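Local coordinates for putative xylanase (Bacteroides fragilis, PDB 2P1G), which is of uncertain function; it probably hydrolyses glycosyl bonds and belongs to the AmiA-like, N-acetylmuramoyl-L-alanine amidase-like family, at residues A[9-14]-A[193-197]; A[198-204]-A[216-221]. One frame throughout, in Å; residues are numbered along the deposited sequence.

Interaction 1 (A[9-14]-A[193-197]); sequences VLSNGL and GIAIY
Leu10 lays its forked end across Ile196, the two side chains crossing at about a right angle. Both methyls rest on Ile196, Leu10 CD2 against Ile196 CG1 at 3.8 Å, and Leu10 CD1 also touches Ile194 CG2 at 3.9 Å, so the leucine bridges two residues that point from the strand toward the helix. With CG anti to the backbone N (chi1 -159°), the leucine sends both methyls to the strand even though its CB does not aim there. One turn further along, Leu14 meets the same isoleucine tip to tip, CD2 against Ile196 CD1 at 4.0 Å. At the other end of the contact, Ile194 extends CD1 over the bare backbone of Gly13, 4.2 Å from its CA. No hydrogen bond crosses between the segments, and the join is apolar. Phe46 of helix 43-54 also touches Ile194, while Leu205 of strand 201-208 touches both helix leucines. With short axes 9.5 Å apart and crossing at -108°, this is a short N-terminal helix packed crosswise on the antiparallel sheet of an alpha+beta fold.

Interaction 2 (A[198-204]-A[216-221]); sequences IKGQLHL and VGKTAL
His203 ND1 donates to Gly217 O at 2.7 Å, just past the type I' turn (Ile198 to Gln201) of the beta hairpin that joins strands 189-198 and 201-208. The bond is bent (143°), and the nitrogen stands above the carbonyl plane instead of on a lone pair. Within the hairpin, His203 NE2 donates to Gln201 OE1 at 2.9 Å, with the oxygen near the ring plane, so the two bonds fix the rotation of the imidazole. Its CG lies beside the backbone N (chi1 -71°), which brings the ring to the loop 216-221. Backbone bonds secure that loop at both ends: Gly217 N gives its hydrogen to Leu204 O at 2.8 Å, an oxygen that also accepts from His206 ND1, and Leu221 N gives its hydrogen to Leu202 O, also at 2.8 Å. Between them, a water accepts from Leu204 N and donates to Thr219 O, satisfying two main-chain groups that do not meet directly. Apolar contacts flank this polar network. Leu202 and Leu221 run side by side with their CD2 methyls 3.8 Å apart, and Ile198 CG1 meets Val216 CG1 tip to tip. Ala220, the N-cap of helix 221-226, covers one face of the imidazole in a CH-pi contact: its CA sits 4.1 Å from the centroid of the His203 ring, 11° off the ring normal.

In the fold
Interactions 1 and 2 sit side by side on one antiparallel sheet, their centres about 11 Å apart. The chain passes directly from the strand of interaction 1, 193-197, into the hairpin of interaction 2, and the two paired strands are joined by a probable hydrogen bond of 2.8 Å between Ile196 O and His203 N. Packing ties them further: Ala195 CB lies 3.7 Å from Leu202 CD1. Ile196 and Val216 are the common ground, since Val216 touches both Ile196 and Leu14. The N-terminal helix therefore rests on strand 189-198 and reaches the edge strand 213-216, from which the loop of interaction 2 departs toward helix 221-226.

Interaction 1 (A[9-14]-A[193-197])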
loop_
_atom_site.group_PDB
_atom_site.type_symbol
_atom_site.label_atom_id
_atom_site.label_comp_id
_atom_site.label_asym_id
_atom_site.label_seq_id
_atom_site.Cartn_x
_atom_site.Cartn_y
_atom_site.Cartn_z
ATOM N N VAL A 9 -8.341 4.203 -8.248
ATOM C CA VAL A 9 -9.548 5.080 -8.164
ATOM C C VAL A 9 -10.743 4.318 -7.606
ATOM O O VAL A 9 -10.815 3.093 -7.675
ATOM C CB VAL A 9 -9.921 5.692 -9.518
ATOM C CG1 VAL A 9 -10.910 4.768 -10.323
ATOM C CG2 VAL A 9 -10.500 7.077 -9.333
ATOM N N LEU A 10 -11.683 5.074 -7.063
ATOM C CA LEU A 10 -12.805 4.497 -6.376
ATOM C C LEU A 10 -13.634 3.587 -7.274
ATOM O O LEU A 10 -13.960 2.483 -6.871
ATOM C CB LEU A 10 -13.654 5.600 -5.758
ATOM C CG LEU A 10 -14.551 5.172 -4.620
ATOM C CD1 LEU A 10 -13.795 4.290 -3.617
ATOM C CD2 LEU A 10 -15.139 6.423 -3.979
ATOM N N SER A 11 -13.942 4.015 -8.503
ATOM C CA SER A 11 -14.774 3.180 -9.375
ATOM C C SER A 11 -14.114 1.836 -9.679
ATOM O O SER A 11 -14.774 0.793 -9.661
ATOM C CB SER A 11 -15.148 3.901 -10.671
ATOM O OG SER A 11 -13.994 4.166 -11.460
ATOM N N ASN A 12 -12.818 1.848 -9.963
ATOM C CA ASN A 12 -12.128 0.580 -10.178
ATOM C C ASN A 12 -12.031 -0.270 -8.916
ATOM O O ASN A 12 -12.271 -1.493 -8.951
ATOM C CB ASN A 12 -10.765 0.803 -10.833
ATOM C CG ASN A 12 -10.888 1.087 -12.315
ATOM O OD1 ASN A 12 -11.309 0.227 -13.089
ATOM N ND2 ASN A 12 -10.533 2.286 -12.712
ATOM N N GLY A 13 -11.729 0.382 -7.795
ATOM C CA GLY A 13 -11.652 -0.291 -6.502
ATOM C C GLY A 13 -12.962 -0.969 -6.124
ATOM O O GLY A 13 -12.971 -2.099 -5.632
ATOM N N LEU A 14 -14.078 -0.274 -6.371
ATOM C CA LEU A 14 -15.375 -0.777 -5.939
ATOM C C LEU A 14 -15.767 -2.054 -6.664
ATOM O O LEU A 14 -16.523 -2.862 -6.132
ATOM C CB LEU A 14 -16.453 0.301 -6.042
ATOM C CG LEU A 14 -16.442 1.354 -4.931
ATOM C CD1 LEU A 14 -17.348 2.524 -5.316
ATOM C CD2 LEU A 14 -16.850 0.759 -3.561
ATOM N N GLY A 193 -5.475 1.288 1.926
ATOM C CA GLY A 193 -6.801 1.106 1.310
ATOM C C GLY A 193 -7.149 2.357 0.539
ATOM O O GLY A 193 -6.284 3.227 0.329
ATOM N N ILE A 194 -8.415 2.466 0.130
ATOM C CA ILE A 194 -8.855 3.600 -0.675
ATOM C C ILE A 194 -9.934 4.368 0.105
ATOM O O ILE A 194 -10.880 3.750 0.650
ATOM C CB ILE A 194 -9.417 3.106 -2.038
ATOM C CG1 ILE A 194 -8.337 2.343 -2.816
ATOM C CG2 ILE A 194 -9.955 4.305 -2.859
ATOM C CD1 ILE A 194 -8.894 1.518 -3.973
ATOM N N ALA A 195 -9.803 5.694 0.138
ATOM C CA ALA A 195 -10.770 6.552 0.837
ATOM C C ALA A 195 -12.123 6.524 0.141
ATOM O O ALA A 195 -12.207 6.572 -1.091
ATOM C CB ALA A 195 -10.258 7.976 0.915
ATOM N N ILE A 196 -13.171 6.451 0.947
ATOM C CA ILE A 196 -14.536 6.503 0.428
ATOM C C ILE A 196 -15.400 7.118 1.499
ATOM O O ILE A 196 -15.355 6.690 2.653
ATOM C CB ILE A 196 -15.082 5.126 -0.060
ATOM C CG1 ILE A 196 -16.510 5.294 -0.634
ATOM C CG2 ILE A 196 -15.073 4.056 1.037
ATOM C CD1 ILE A 196 -17.052 4.040 -1.283
ATOM N N TYR A 197 -16.144 8.153 1.119
ATOM C CA TYR A 197 -17.066 8.801 2.027
ATOM C C TYR A 197 -18.427 8.123 1.923
ATOM O O TYR A 197 -18.963 7.963 0.816
ATOM C CB TYR A 197 -17.167 10.297 1.714
ATOM C CG TYR A 197 -15.993 11.100 2.220
ATOM C CD1 TYR A 197 -16.014 11.674 3.500
ATOM C CD2 TYR A 197 -14.854 11.253 1.444
ATOM C CE1 TYR A 197 -14.918 12.427 3.978
ATOM C CE2 TYR A 197 -13.770 11.980 1.905
ATOM C CZ TYR A 197 -13.793 12.538 3.162
ATOM O OH TYR A 197 -12.710 13.263 3.585
#

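Interaction 2 (A[198-204]-A[216-221])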
loop_
_atom_site.group_PDB
_atom_site.type_symbol
_atom_site.label_atom_id
_atom_site.label_comp_id
_atom_site.label_asym_id
_atom_site.label_seq_id
_atom_site.Cartn_x
_atom_site.Cartn_y
_atom_site.Cartn_z
ATOM N N ILE A 198 -18.930 7.685 3.072
ATOM C CA ILE A 198 -20.186 6.935 3.205
ATOM C C ILE A 198 -20.917 7.611 4.357
ATOM O O ILE A 198 -20.355 7.729 5.440
ATOM C CB ILE A 198 -19.953 5.429 3.633
ATOM C CG1 ILE A 198 -19.116 4.653 2.600
ATOM C CG2 ILE A 198 -21.297 4.694 3.877
ATOM C CD1 ILE A 198 -19.724 4.622 1.187
ATOM N N LYS A 199 -22.154 8.061 4.121
ATOM C CA LYS A 199 -22.938 8.756 5.165
ATOM C C LYS A 199 -22.182 9.942 5.784
ATOM O O LYS A 199 -22.308 10.229 6.979
ATOM C CB LYS A 199 -23.373 7.769 6.263
ATOM C CG LYS A 199 -24.330 6.671 5.802
ATOM C CD LYS A 199 -24.446 5.548 6.880
ATOM C CE LYS A 199 -25.285 5.949 8.081
ATOM N NZ LYS A 199 -25.147 4.990 9.246
ATOM N N GLY A 200 -21.407 10.643 4.962
ATOM C CA GLY A 200 -20.651 11.816 5.415
ATOM C C GLY A 200 -19.364 11.467 6.157
ATOM O O GLY A 200 -18.585 12.352 6.514
ATOM N N GLN A 201 -19.155 10.185 6.427
ATOM C CA GLN A 201 -17.971 9.740 7.177
ATOM C C GLN A 201 -16.895 9.253 6.219
ATOM O O GLN A 201 -17.208 8.648 5.191
ATOM C CB GLN A 201 -18.338 8.583 8.083
ATOM C CG GLN A 201 -19.235 8.915 9.269
ATOM C CD GLN A 201 -19.632 7.666 10.052
ATOM O OE1 GLN A 201 -19.872 6.599 9.464
ATOM N NE2 GLN A 201 -19.691 7.787 11.391
ATOM N N LEU A 202 -15.637 9.509 6.564
ATOM C CA LEU A 202 -14.523 8.959 5.819
ATOM C C LEU A 202 -14.322 7.501 6.237
ATOM O O LEU A 202 -13.992 7.224 7.406
ATOM C CB LEU A 202 -13.243 9.781 6.086
ATOM C CG LEU A 202 -11.960 9.182 5.463
ATOM C CD1 LEU A 202 -12.056 9.008 3.933
ATOM C CD2 LEU A 202 -10.756 10.047 5.819
ATOM N N HIS A 203 -14.547 6.588 5.284
ATOM C CA HIS A 203 -14.323 5.145 5.450
ATOM C C HIS A 203 -13.174 4.655 4.558
ATOM O O HIS A 203 -12.622 5.413 3.761
ATOM C CB HIS A 203 -15.615 4.370 5.109
ATOM C CG HIS A 203 -16.705 4.539 6.127
ATOM N ND1 HIS A 203 -17.078 3.533 6.990
ATOM C CD2 HIS A 203 -17.474 5.609 6.445
ATOM C CE1 HIS A 203 -18.036 3.974 7.793
ATOM N NE2 HIS A 203 -18.293 5.232 7.483
ATOM N N LEU A 204 -12.839 3.382 4.706
ATOM C CA LEU A 204 -11.769 2.759 3.942
ATOM C C LEU A 204 -12.296 1.573 3.171
ATOM O O LEU A 204 -12.911 0.666 3.745
ATOM C CB LEU A 204 -10.653 2.288 4.888
ATOM C CG LEU A 204 -9.307 2.021 4.209
ATOM C CD1 LEU A 204 -8.616 3.326 3.800
ATOM C CD2 LEU A 204 -8.434 1.235 5.186
ATOM N N VAL A 216 -16.038 -2.267 1.978
ATOM C CA VAL A 216 -16.098 -0.896 2.473
ATOM C C VAL A 216 -16.240 -1.064 3.995
ATOM O O VAL A 216 -17.238 -1.643 4.481
ATOM C CB VAL A 216 -17.288 -0.142 1.861
ATOM C CG1 VAL A 216 -17.426 1.268 2.454
ATOM C CG2 VAL A 216 -17.136 -0.056 0.335
ATOM N N GLY A 217 -15.242 -0.609 4.740
ATOM C CA GLY A 217 -15.221 -0.778 6.198
ATOM C C GLY A 217 -16.460 -0.183 6.832
ATOM O O GLY A 217 -16.946 0.862 6.381
ATOM N N LYS A 218 -16.995 -0.874 7.840
ATOM C CA LYS A 218 -18.176 -0.403 8.583
ATOM C C LYS A 218 -17.857 0.740 9.548
ATOM O O LYS A 218 -18.720 1.568 9.872
ATOM C CB LYS A 218 -18.809 -1.550 9.376
ATOM C CG LYS A 218 -19.401 -2.679 8.515
ATOM C CD LYS A 218 -20.369 -3.555 9.338
ATOM C CE LYS A 218 -19.631 -4.470 10.327
ATOM N NZ LYS A 218 -19.354 -5.827 9.760
ATOM N N THR A 219 -16.621 0.775 10.023
ATOM C CA THR A 219 -16.237 1.758 11.015
ATOM C C THR A 219 -15.443 2.868 10.334
ATOM O O THR A 219 -14.573 2.576 9.497
ATOM C CB THR A 219 -15.414 1.099 12.129
ATOM O OG1 THR A 219 -14.182 0.636 11.590
ATOM C CG2 THR A 219 -16.151 -0.129 12.686
ATOM N N ALA A 220 -15.748 4.119 10.683
ATOM C CA ALA A 220 -15.043 5.275 10.135
ATOM C C ALA A 220 -13.538 5.096 10.325
ATOM O O ALA A 220 -13.085 4.525 11.326
ATOM C CB ALA A 220 -15.514 6.574 10.803
ATOM N N LEU A 221 -12.765 5.582 9.366
ATOM C CA LEU A 221 -11.304 5.455 9.429
ATOM C C LEU A 221 -10.712 5.961 10.751
ATOM O O LEU A 221 -9.827 5.319 11.325
ATOM C CB LEU A 221 -10.661 6.163 8.233
ATOM C CG LEU A 221 -9.125 6.219 8.174
ATOM C CD1 LEU A 221 -8.542 4.820 8.125
ATOM C CD2 LEU A 221 -8.702 7.003 6.948
HETATM O O HOH W 1 -13.864 2.109 6.993
#